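Local structure of oligopeptide-binding protein AppA (Bacillus subtilis, 1XOC) at residues F239-A244 against P489-A494; K257-L262 against M493-N498; G30-F35 against V217-I222. The protein binds oligopeptides outside the membrane as the receptor of an ABC-type permease able to replace the Opp system in sporulation and genetic competence. One frame throughout, in Å; residues are numbered along the deposited sequence.

Interaction 1: residues F239-A244 against P489-A494; sequences FFNVPA and PNNHMA. With ZN (zinc ion), chain E.
Phe240 and Ala494 form an antiparallel hydrogen-bonded pair, and Asn241 and Met493 the non-hydrogen-bonded pair beside it. The short strand 240-241 thus joins the long strand 483-496 in a mixed sheet of this periplasmic-binding-protein-like (PBP clan) fold. The tight part runs from Phe239 to Val242. Phe240 N and O both bond to Ala494, and Val242 N bonds to His492 O at 2.8 Å. The carbonyl O of Ala494 also lies over one face of the Phe239 ring. The Met493 chain bends at chi2 and chi3, which carries CE to 3.4 Å from Phe239 CE1.

Asn241 extends the pairing with its side chain. CG is anti to the backbone N (chi1 -170°), and OD1 accepts His492 N at 3.0 Å in a nearly straight bond (171°), with the donor above the carbonyl plane. ND2 makes a weak bond to Asn491 OD1, the two amide planes standing 77° apart. The stronger partner of Asn491 is Tyr504, which its ND2 reaches. The bound peptide lies here too: its aromatic side chains pack on Asn241 and bond weakly to Asn491 OD1. With an alanine here, His492 N would probably lose its acceptor and Asn491 OD1 one of its weak partners.

The other end is looser and wetter. Ala244 CB is 3.8 Å from His492 CE1. A water is hydrogen-bonded to Asn241 OD1 and Val242 O, and accepts in the plane of the His492 ring from ND1, at 2.8 Å. The other ring nitrogen, His492 NE2, binds the zinc ion at 2.0 Å, with Asp304 OD1 as the second protein ligand.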
loop_
_atom_site.group_PDB
_atom_site.type_symbol
_atom_site.label_atom_id
_atom_site.label_comp_id
_atom_site.label_asym_id
_atom_site.label_seq_id
_atom_site.Cartn_x
_atom_site.Cartn_y
_atom_site.Cartn_z
ATOM N N PHE A 239 4.483 19.943 -4.808
ATOM C CA PHE A 239 5.028 18.583 -4.763
ATOM C C PHE A 239 3.940 17.623 -5.234
ATOM O O PHE A 239 2.816 17.658 -4.711
ATOM C CB PHE A 239 5.494 18.249 -3.346
ATOM C CG PHE A 239 6.321 16.987 -3.247
ATOM C CD1 PHE A 239 5.698 15.731 -3.186
ATOM C CD2 PHE A 239 7.717 17.040 -3.236
ATOM C CE1 PHE A 239 6.441 14.570 -3.084
ATOM C CE2 PHE A 239 8.497 15.868 -3.163
ATOM C CZ PHE A 239 7.862 14.624 -3.109
ATOM N N PHE A 240 4.246 16.794 -6.236
ATOM C CA PHE A 240 3.212 15.959 -6.856
ATOM C C PHE A 240 3.841 14.846 -7.674
ATOM O O PHE A 240 4.846 15.071 -8.342
ATOM C CB PHE A 240 2.289 16.823 -7.748
ATOM C CG PHE A 240 1.078 16.090 -8.240
ATOM C CD1 PHE A 240 0.224 15.500 -7.341
ATOM C CD2 PHE A 240 0.843 15.916 -9.581
ATOM C CE1 PHE A 240 -0.892 14.795 -7.798
ATOM C CE2 PHE A 240 -0.276 15.176 -10.037
ATOM C CZ PHE A 240 -1.112 14.632 -9.152
ATOM N N ASN A 241 3.201 13.663 -7.664
ATOM C CA ASN A 241 3.547 12.544 -8.540
ATOM C C ASN A 241 2.844 12.720 -9.869
ATOM O O ASN A 241 1.653 12.397 -10.012
ATOM C CB ASN A 241 3.120 11.229 -7.884
ATOM C CG ASN A 241 3.662 9.987 -8.613
ATOM O OD1 ASN A 241 4.290 10.064 -9.682
ATOM N ND2 ASN A 241 3.403 8.827 -8.010
ATOM N N VAL A 242 3.553 13.283 -10.827
ATOM C CA VAL A 242 2.990 13.611 -12.123
ATOM C C VAL A 242 2.755 12.359 -12.957
ATOM O O VAL A 242 3.684 11.567 -13.159
ATOM C CB VAL A 242 3.962 14.528 -12.920
ATOM C CG1 VAL A 242 3.412 14.850 -14.290
ATOM C CG2 VAL A 242 4.271 15.776 -12.107
ATOM N N PRO A 243 1.544 12.189 -13.505
ATOM C CA PRO A 243 1.329 11.075 -14.447
ATOM C C PRO A 243 2.312 11.102 -15.611
ATOM O O PRO A 243 2.636 12.170 -16.121
ATOM C CB PRO A 243 -0.085 11.345 -14.982
ATOM C CG PRO A 243 -0.759 12.095 -13.897
ATOM C CD PRO A 243 0.308 12.972 -13.300
ATOM N N ALA A 244 2.749 9.935 -16.074
ATOM C CA ALA A 244 3.736 9.881 -17.170
ATOM C C ALA A 244 3.323 10.634 -18.427
ATOM O O ALA A 244 4.162 11.239 -19.104
ATOM C CB ALA A 244 4.046 8.444 -17.541
ATOM N N PRO A 489 4.526 0.418 -12.003
ATOM C CA PRO A 489 4.567 1.829 -12.338
ATOM C C PRO A 489 5.829 2.544 -11.939
ATOM O O PRO A 489 6.523 2.111 -11.007
ATOM C CB PRO A 489 3.462 2.395 -11.482
ATOM C CG PRO A 489 3.391 1.527 -10.328
ATOM C CD PRO A 489 3.713 0.174 -10.802
ATOM N N ASN A 490 6.101 3.665 -12.605
ATOM C CA ASN A 490 7.194 4.556 -12.201
ATOM C C ASN A 490 6.605 5.795 -11.523
ATOM O O ASN A 490 5.525 6.251 -11.877
ATOM C CB ASN A 490 7.977 5.006 -13.425
ATOM C CG ASN A 490 8.622 3.843 -14.147
ATOM O OD1 ASN A 490 9.362 3.087 -13.509
ATOM N ND2 ASN A 490 8.403 3.705 -15.458
ATOM N N ASN A 491 7.329 6.319 -10.553
ATOM C CA ASN A 491 7.003 7.599 -9.958
ATOM C C ASN A 491 7.741 8.719 -10.690
ATOM O O ASN A 491 8.921 8.565 -11.069
ATOM C CB ASN A 491 7.426 7.637 -8.514
ATOM C CG ASN A 491 6.591 6.777 -7.622
ATOM O OD1 ASN A 491 5.387 6.675 -7.799
ATOM N ND2 ASN A 491 7.227 6.156 -6.639
ATOM N N HIS A 492 7.071 9.854 -10.852
ATOM C CA HIS A 492 7.637 11.065 -11.433
ATOM C C HIS A 492 7.385 12.209 -10.470
ATOM O O HIS A 492 6.343 12.888 -10.543
ATOM C CB HIS A 492 6.988 11.356 -12.788
ATOM C CG HIS A 492 7.146 10.237 -13.770
ATOM N ND1 HIS A 492 6.282 9.173 -13.819
ATOM C CD2 HIS A 492 8.086 9.999 -14.722
ATOM C CE1 HIS A 492 6.650 8.334 -14.767
ATOM N NE2 HIS A 492 7.743 8.805 -15.325
ATOM N N MET A 493 8.305 12.399 -9.541
ATOM C CA MET A 493 8.068 13.305 -8.427
ATOM C C MET A 493 8.534 14.716 -8.761
ATOM O O MET A 493 9.745 14.983 -8.852
ATOM C CB MET A 493 8.749 12.791 -7.160
ATOM C CG MET A 493 8.463 11.326 -6.880
ATOM S SD MET A 493 6.704 10.983 -6.760
ATOM C CE MET A 493 6.244 12.104 -5.457
ATOM N N ALA A 494 7.563 15.611 -8.957
ATOM C CA ALA A 494 7.828 17.033 -9.161
ATOM C C ALA A 494 7.955 17.740 -7.823
ATOM O O ALA A 494 7.169 17.501 -6.932
ATOM C CB ALA A 494 6.730 17.648 -9.955
HETATM ZN ZN ZN E . 8.862 7.970 -16.803
HETATM O O HOH W 1 3.906 9.044 -12.296
#

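Interaction 2: residues K257-L262 against M493-N498; sequences KIVTDL and MAMPEN
Two backbone bonds join Lys257 to Met495. Lys257 N gives a bond of 2.9 Å to Met495 O, and Lys257 O takes one from Met495 N. Both run nearly along the C=O axis. Val259 and Met493 repeat the pattern two residues on, but here each donor is tilted by just over 30° from the carbonyl plane. Between them Ile258 and Ala494 make the non-hydrogen-bonded pair. Their CA atoms contribute C-H...O contacts, Ile258 CA to Met493 O at 3.2 Å and Ala494 CA to Lys257 O at 3.3 Å.

Side chains add to this on one face. Met495 CG packs on Lys257 CG at 3.7 Å. The bend at chi3 of Met495 brings CE to Val259 CG2, also at 3.7 Å. On the other face Ile258 CG1 meets Ala494 CB only loosely, at 4.2 Å.

Lys257 reaches beyond the paired residues. Its first torsion (chi1 58°) sets CG between the backbone N and the carbonyl carbon, and the chain then runs extended past Pro496 O. Lys257 NZ bonds to Glu497 O at 2.8 Å, coming from above the carbonyl plane. A second bond, to Leu499 O, also holds this ammonium group. The lysine so clasps the turn where strand 483-496 ends.

Further out, Met495 rests on Phe239 and Tyr502, while Ile258 lies against Tyr247 of helix 247-250. Asp261 continues the backbone pairing to Asn491. This is regular antiparallel pairing of two strands far apart in sequence, 256-262 and 483-496, within a mixed beta-sheet of the solute-binding protein.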
loop_
_atom_site.group_PDB
_atom_site.type_symbol
_atom_site.label_atom_id
_atom_site.label_comp_id
_atom_site.label_asym_id
_atom_site.label_seq_id
_atom_site.Cartn_x
_atom_site.Cartn_y
_atom_site.Cartn_z
ATOM N N LYS A 257 11.630 20.703 -10.468
ATOM C CA LYS A 257 12.428 19.623 -11.016
ATOM C C LYS A 257 11.677 18.311 -10.769
ATOM O O LYS A 257 10.842 18.246 -9.886
ATOM C CB LYS A 257 13.810 19.579 -10.380
ATOM C CG LYS A 257 13.861 19.417 -8.859
ATOM C CD LYS A 257 15.321 19.565 -8.325
ATOM C CE LYS A 257 15.426 19.537 -6.801
ATOM N NZ LYS A 257 16.631 20.243 -6.263
ATOM N N ILE A 258 11.975 17.283 -11.561
ATOM C CA ILE A 258 11.248 16.012 -11.478
ATOM C C ILE A 258 12.225 14.894 -11.288
ATOM O O ILE A 258 13.148 14.777 -12.076
ATOM C CB ILE A 258 10.406 15.764 -12.741
ATOM C CG1 ILE A 258 9.469 16.944 -12.993
ATOM C CG2 ILE A 258 9.588 14.483 -12.608
ATOM C CD1 ILE A 258 8.656 16.798 -14.247
ATOM N N VAL A 259 11.998 14.096 -10.248
ATOM C CA VAL A 259 12.826 12.918 -9.970
ATOM C C VAL A 259 11.998 11.677 -10.312
ATOM O O VAL A 259 10.921 11.510 -9.761
ATOM C CB VAL A 259 13.300 12.863 -8.490
ATOM C CG1 VAL A 259 14.111 11.586 -8.232
ATOM C CG2 VAL A 259 14.169 14.091 -8.173
ATOM N N THR A 260 12.556 10.792 -11.134
ATOM C CA THR A 260 11.837 9.643 -11.693
ATOM C C THR A 260 12.562 8.316 -11.381
ATOM O O THR A 260 13.788 8.221 -11.568
ATOM C CB THR A 260 11.727 9.765 -13.225
ATOM O OG1 THR A 260 10.993 10.959 -13.569
ATOM C CG2 THR A 260 11.034 8.567 -13.799
ATOM N N ASP A 261 11.801 7.321 -10.922
ATOM C CA ASP A 261 12.303 5.954 -10.748
ATOM C C ASP A 261 11.158 4.983 -10.544
ATOM O O ASP A 261 9.981 5.389 -10.446
ATOM C CB ASP A 261 13.278 5.893 -9.555
ATOM C CG ASP A 261 14.459 4.966 -9.781
ATOM O OD1 ASP A 261 14.307 3.911 -10.444
ATOM O OD2 ASP A 261 15.569 5.346 -9.330
ATOM N N LEU A 262 11.473 3.695 -10.558
ATOM C CA LEU A 262 10.489 2.642 -10.340
ATOM C C LEU A 262 9.887 2.731 -8.944
ATOM O O LEU A 262 10.594 2.988 -7.987
ATOM C CB LEU A 262 11.124 1.267 -10.547
ATOM C CG LEU A 262 10.189 0.046 -10.624
ATOM C CD1 LEU A 262 9.155 0.085 -11.741
ATOM C CD2 LEU A 262 11.106 -1.156 -10.762
ATOM N N MET A 493 8.305 12.399 -9.541
ATOM C CA MET A 493 8.068 13.305 -8.427
ATOM C C MET A 493 8.534 14.716 -8.761
ATOM O O MET A 493 9.745 14.983 -8.852
ATOM C CB MET A 493 8.749 12.791 -7.160
ATOM C CG MET A 493 8.463 11.326 -6.880
ATOM S SD MET A 493 6.704 10.983 -6.760
ATOM C CE MET A 493 6.244 12.104 -5.457
ATOM N N ALA A 494 7.563 15.611 -8.957
ATOM C CA ALA A 494 7.828 17.033 -9.161
ATOM C C ALA A 494 7.955 17.740 -7.823
ATOM O O ALA A 494 7.169 17.501 -6.932
ATOM C CB ALA A 494 6.730 17.648 -9.955
ATOM N N MET A 495 8.970 18.609 -7.707
ATOM C CA MET A 495 9.281 19.282 -6.450
ATOM C C MET A 495 9.961 20.615 -6.760
ATOM O O MET A 495 10.429 20.825 -7.868
ATOM C CB MET A 495 10.198 18.427 -5.581
ATOM C CG MET A 495 11.531 18.168 -6.222
ATOM S SD MET A 495 12.400 16.846 -5.387
ATOM C CE MET A 495 11.492 15.465 -6.008
ATOM N N PRO A 496 10.017 21.516 -5.771
ATOM C CA PRO A 496 10.672 22.791 -6.045
ATOM C C PRO A 496 12.124 22.622 -6.489
ATOM O O PRO A 496 12.829 21.757 -5.967
ATOM C CB PRO A 496 10.585 23.515 -4.694
ATOM C CG PRO A 496 9.420 22.911 -4.024
ATOM C CD PRO A 496 9.528 21.451 -4.402
ATOM N N GLU A 497 12.577 23.427 -7.446
ATOM C CA GLU A 497 13.931 23.221 -7.999
ATOM C C GLU A 497 14.998 23.459 -6.932
ATOM O O GLU A 497 16.095 22.891 -7.009
ATOM C CB GLU A 497 14.182 24.050 -9.257
ATOM C CG GLU A 497 14.254 25.544 -9.076
ATOM C CD GLU A 497 14.421 26.264 -10.411
ATOM O OE1 GLU A 497 14.320 27.514 -10.437
ATOM O OE2 GLU A 497 14.668 25.570 -11.438
ATOM N N ASN A 498 14.657 24.252 -5.914
ATOM C CA ASN A 498 15.565 24.542 -4.799
ATOM C C ASN A 498 15.386 23.635 -3.586
ATOM O O ASN A 498 15.944 23.899 -2.530
ATOM C CB ASN A 498 15.465 26.031 -4.385
ATOM C CG ASN A 498 14.074 26.429 -3.953
ATOM O OD1 ASN A 498 13.092 25.938 -4.492
ATOM N ND2 ASN A 498 13.974 27.340 -2.981
#

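Interaction 3: residues G30-F35 against V217-I222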
loop_
_atom_site.group_PDB
_atom_site.type_symbol
_atom_site.label_atom_id
_atom_site.label_comp_id
_atom_site.label_asym_id
_atom_site.label_seq_id
_atom_site.Cartn_x
_atom_site.Cartn_y
_atom_site.Cartn_z
ATOM N N GLY A 30 -5.972 11.043 -3.365
ATOM C CA GLY A 30 -6.775 10.257 -2.414
ATOM C C GLY A 30 -6.758 10.865 -1.014
ATOM O O GLY A 30 -5.716 11.246 -0.518
ATOM N N GLU A 31 -7.930 10.975 -0.400
ATOM C CA GLU A 31 -8.016 11.477 0.970
ATOM C C GLU A 31 -7.809 10.372 1.978
ATOM O O GLU A 31 -8.373 9.291 1.817
ATOM C CB GLU A 31 -9.377 12.112 1.205
ATOM C CG GLU A 31 -9.479 12.906 2.485
ATOM C CD GLU A 31 -10.686 13.804 2.500
ATOM O OE1 GLU A 31 -11.614 13.615 1.666
ATOM O OE2 GLU A 31 -10.702 14.693 3.370
ATOM N N PRO A 32 -7.020 10.640 3.045
ATOM C CA PRO A 32 -6.920 9.652 4.108
ATOM C C PRO A 32 -8.233 9.354 4.823
ATOM O O PRO A 32 -9.260 10.113 4.706
ATOM C CB PRO A 32 -5.930 10.290 5.097
ATOM C CG PRO A 32 -5.181 11.293 4.303
ATOM C CD PRO A 32 -6.185 11.831 3.334
ATOM N N THR A 33 -8.204 8.278 5.597
ATOM C CA THR A 33 -9.338 7.841 6.401
ATOM C C THR A 33 -9.085 8.086 7.891
ATOM O O THR A 33 -9.903 8.646 8.589
ATOM C CB THR A 33 -9.573 6.355 6.156
ATOM O OG1 THR A 33 -9.988 6.166 4.810
ATOM C CG2 THR A 33 -10.725 5.826 6.983
ATOM N N LEU A 34 -7.928 7.654 8.367
ATOM C CA LEU A 34 -7.578 7.868 9.748
ATOM C C LEU A 34 -6.071 7.701 9.938
ATOM O O LEU A 34 -5.408 7.201 9.069
ATOM C CB LEU A 34 -8.348 6.898 10.647
ATOM C CG LEU A 34 -7.894 5.449 10.830
ATOM C CD1 LEU A 34 -8.657 4.687 11.848
ATOM C CD2 LEU A 34 -7.779 4.667 9.587
ATOM N N PHE A 35 -5.558 8.115 11.089
ATOM C CA PHE A 35 -4.120 8.110 11.336
ATOM C C PHE A 35 -3.815 7.208 12.508
ATOM O O PHE A 35 -3.738 7.632 13.636
ATOM C CB PHE A 35 -3.619 9.524 11.607
ATOM C CG PHE A 35 -4.214 10.556 10.697
ATOM C CD1 PHE A 35 -4.893 11.629 11.202
ATOM C CD2 PHE A 35 -4.103 10.431 9.341
ATOM C CE1 PHE A 35 -5.431 12.560 10.368
ATOM C CE2 PHE A 35 -4.649 11.359 8.516
ATOM C CZ PHE A 35 -5.316 12.425 9.041
ATOM N N VAL A 217 3.688 21.358 6.314
ATOM C CA VAL A 217 3.373 20.484 5.202
ATOM C C VAL A 217 1.861 20.379 5.087
ATOM O O VAL A 217 1.183 20.068 6.048
ATOM C CB VAL A 217 3.942 19.084 5.417
ATOM C CG1 VAL A 217 3.529 18.166 4.291
ATOM C CG2 VAL A 217 5.420 19.134 5.521
ATOM N N THR A 218 1.353 20.651 3.898
ATOM C CA THR A 218 -0.066 20.564 3.634
ATOM C C THR A 218 -0.318 19.458 2.619
ATOM O O THR A 218 0.312 19.416 1.590
ATOM C CB THR A 218 -0.561 21.903 3.069
ATOM O OG1 THR A 218 -0.349 22.941 4.024
ATOM C CG2 THR A 218 -2.045 21.875 2.860
ATOM N N TYR A 219 -1.234 18.561 2.943
ATOM C CA TYR A 219 -1.583 17.446 2.082
ATOM C C TYR A 219 -2.919 17.818 1.473
ATOM O O TYR A 219 -3.927 17.737 2.121
ATOM C CB TYR A 219 -1.726 16.177 2.926
ATOM C CG TYR A 219 -1.648 14.828 2.234
ATOM C CD1 TYR A 219 -2.783 14.101 1.968
ATOM C CD2 TYR A 219 -0.433 14.254 1.931
ATOM C CE1 TYR A 219 -2.717 12.872 1.387
ATOM C CE2 TYR A 219 -0.363 13.023 1.349
ATOM C CZ TYR A 219 -1.500 12.329 1.082
ATOM O OH TYR A 219 -1.448 11.090 0.501
ATOM N N LYS A 220 -2.878 18.242 0.224
ATOM C CA LYS A 220 -4.025 18.850 -0.412
ATOM C C LYS A 220 -4.736 17.830 -1.276
ATOM O O LYS A 220 -4.150 17.270 -2.173
ATOM C CB LYS A 220 -3.596 20.049 -1.246
ATOM C CG LYS A 220 -4.766 20.869 -1.765
ATOM C CD LYS A 220 -4.308 22.116 -2.475
ATOM C CE LYS A 220 -5.504 22.931 -2.938
ATOM N NZ LYS A 220 -5.059 24.115 -3.681
ATOM N N VAL A 221 -6.006 17.603 -0.984
ATOM C CA VAL A 221 -6.752 16.571 -1.664
ATOM C C VAL A 221 -7.358 17.097 -2.954
ATOM O O VAL A 221 -8.174 18.005 -2.942
ATOM C CB VAL A 221 -7.854 16.000 -0.771
ATOM C CG1 VAL A 221 -8.512 14.855 -1.449
ATOM C CG2 VAL A 221 -7.280 15.560 0.551
ATOM N N ILE A 222 -6.935 16.513 -4.063
ATOM C CA ILE A 222 -7.381 16.921 -5.372
ATOM C C ILE A 222 -7.721 15.664 -6.175
ATOM O O ILE A 222 -6.867 15.142 -6.871
ATOM C CB ILE A 222 -6.290 17.745 -6.107
ATOM C CG1 ILE A 222 -5.734 18.864 -5.204
ATOM C CG2 ILE A 222 -6.840 18.318 -7.412
ATOM C CD1 ILE A 222 -4.538 19.542 -5.806
#
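With CG anti to the backbone N (chi1 -161°), Tyr219 brings ring carbon CE1 out to Gly30 and Pro32. Val221 has CG1 in the same anti position (chi1 -174°), and both its methyls reach Glu31. Both residues turn toward the loop 30-35. Val221 CG1 touches Glu31 CB at 3.9 Å, and Val221 CG2 meets Glu31 CG at 4.0 Å. These two side chains cross at about a right angle.

At the tyrosine, CE1 does the touching. Gly30 O lies near the ring plane, 3.9 Å from Tyr219 CE1. Pro32 CD comes obliquely to Tyr219 CE1 at 4.1 Å. No hydrogen bond links the two segments, so the contact is van der Waals packing. The polar ends are held by other residues. Tyr219 OH bonds to Asp47 OD2, and Glu31 OE2 takes bonds from Gly196 N and Trp193 NE1.

The loop follows strand 23-28, which runs parallel to strand 216-221 in a four-stranded mixed sheet. Pro32 also rests on Ile199 of strand 198-203 and on Ser45. The Tyr219 ring packs on Ala44 and Ile48 of helix 43-52.

In the fold
From the N terminus, strand 23-28 leads into loop 30-35. Interaction 3 closes first, when strand 216-221 returns beside that loop after 181 residues. The chain then passes through helix 225-234 to residues 239-244, which open interaction 1, and on to residues 257-262, which open interaction 2. Both close on strand 483-496 near the C-terminal end. The two loops cross: interaction 2 opens after interaction 1 and closes further along that strand, sharing Met493 and Ala494. Their centres are 8 Å apart in one sheet. Interaction 3 belongs to another sheet, with its centre about 17 Å from that of interaction 1. Phe239 links the two sheets through its backbone bond to Gly27.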